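Local coordinates for 26.7 kDa salivary protein (Phlebotomus duboscqi, PDB 6MT7) that binds and sequesters cysteinyl leukotrienes and a thromboxane A2 analogue, helping the sand fly feed on blood by blunting host responses such as platelet aggregation, at residues 160-163 and 167-170. Residues are numbered along the deposited sequence; the frame is centred on the assembly and turned at random.
Sequences CSAY and LVDE
Y163 reaches from the end of its helix along the chain that leaves it and meets E170 with the rim of its ring. With CG anti to the backbone N (chi1 171°), the phenol runs alongside 168-170 as far as E170. Y163 CD1 lies 3.7 Å from the carbonyl C of D169. OE2 of E170 sits at the ring edge near its plane, 3.2 Å from Y163 CE1. E170, bent at chi2, also lays its CG 3.6 Å from Y163 CE1, and its carboxylate is turned 63° from the ring. The Y163 hydroxyl stands 3.0 Å from E170 OE2; Q10 NE2 also approaches this pair, making a weak hydrogen bond to the hydroxyl. One residue earlier, the carbonyl of A162 takes the N-H of L167 (N to O 2.9 Å), nearly in line with its C=O, and a weak second bond from V168 N. Beside these bonds, A162 CB touches V168 CG2 at 4.0 Å. A water bridges the two backbones, donating to Y163 O and V168 O. The i+5 to i bond from L167 to A162 closes the C-terminal end of helix 159-164 and holds the following chain beside it. Helix 203-216 backs the apolar side through V205, A206 and M209, the backbone N of M1 hydrogen-bonds D169 OD2, and the C160-C144 disulfide ties helix 159-164 to helix 140-144.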
# COMPACT_ATOMS: atom_id res chain seq x y z
N CYS A 160 10.32 13.32 -1.05
CA CYS A 160 9.63 12.70 0.08
C CYS A 160 8.14 12.57 -0.22
O CYS A 160 7.55 11.51 -0.01
CB CYS A 160 9.89 13.55 1.33
SG CYS A 160 9.02 13.07 2.85
N SER A 161 7.53 13.65 -0.74
CA SER A 161 6.09 13.64 -1.00
C SER A 161 5.72 12.56 -1.99
O SER A 161 4.70 11.87 -1.82
CB SER A 161 5.65 15.01 -1.53
OG SER A 161 5.54 15.95 -0.48
N ALA A 162 6.53 12.38 -3.04
CA ALA A 162 6.21 11.36 -4.04
C ALA A 162 6.22 9.96 -3.43
O ALA A 162 5.42 9.10 -3.82
CB ALA A 162 7.19 11.43 -5.21
N TYR A 163 7.12 9.72 -2.47
CA TYR A 163 7.12 8.43 -1.79
C TYR A 163 5.84 8.23 -0.97
O TYR A 163 5.18 7.20 -1.08
CB TYR A 163 8.36 8.28 -0.89
CG TYR A 163 8.24 7.05 -0.03
CD1 TYR A 163 8.52 5.79 -0.54
CD2 TYR A 163 7.78 7.14 1.29
CE1 TYR A 163 8.36 4.66 0.22
CE2 TYR A 163 7.61 6.00 2.06
CZ TYR A 163 7.91 4.77 1.52
OH TYR A 163 7.74 3.63 2.28
N LEU A 167 3.60 7.45 -5.38
CA LEU A 167 3.92 7.55 -6.80
C LEU A 167 5.17 6.75 -7.13
O LEU A 167 5.29 6.21 -8.23
CB LEU A 167 4.11 9.02 -7.20
CG LEU A 167 2.94 9.93 -6.82
CD1 LEU A 167 3.22 11.37 -7.23
CD2 LEU A 167 1.66 9.43 -7.44
N VAL A 168 6.11 6.67 -6.18
CA VAL A 168 7.35 5.91 -6.30
C VAL A 168 7.55 5.14 -5.00
O VAL A 168 7.00 5.49 -3.95
CB VAL A 168 8.60 6.79 -6.58
CG1 VAL A 168 8.47 7.51 -7.93
CG2 VAL A 168 8.85 7.79 -5.42
N ASP A 169 8.36 4.08 -5.07
CA ASP A 169 8.71 3.31 -3.88
C ASP A 169 10.04 3.82 -3.31
O ASP A 169 10.54 4.88 -3.69
CB ASP A 169 8.73 1.81 -4.20
CG ASP A 169 9.78 1.42 -5.24
OD1 ASP A 169 10.75 2.19 -5.49
OD2 ASP A 169 9.63 0.34 -5.84
N GLU A 170 10.63 3.06 -2.38
CA GLU A 170 11.88 3.50 -1.75
C GLU A 170 13.03 3.58 -2.74
O GLU A 170 13.98 4.33 -2.52
CB GLU A 170 12.26 2.56 -0.60
CG GLU A 170 11.21 2.40 0.46
CD GLU A 170 10.14 1.42 0.07
OE1 GLU A 170 10.43 0.53 -0.75
OE2 GLU A 170 9.01 1.54 0.58
O HOH W 1 5.95 4.47 -1.66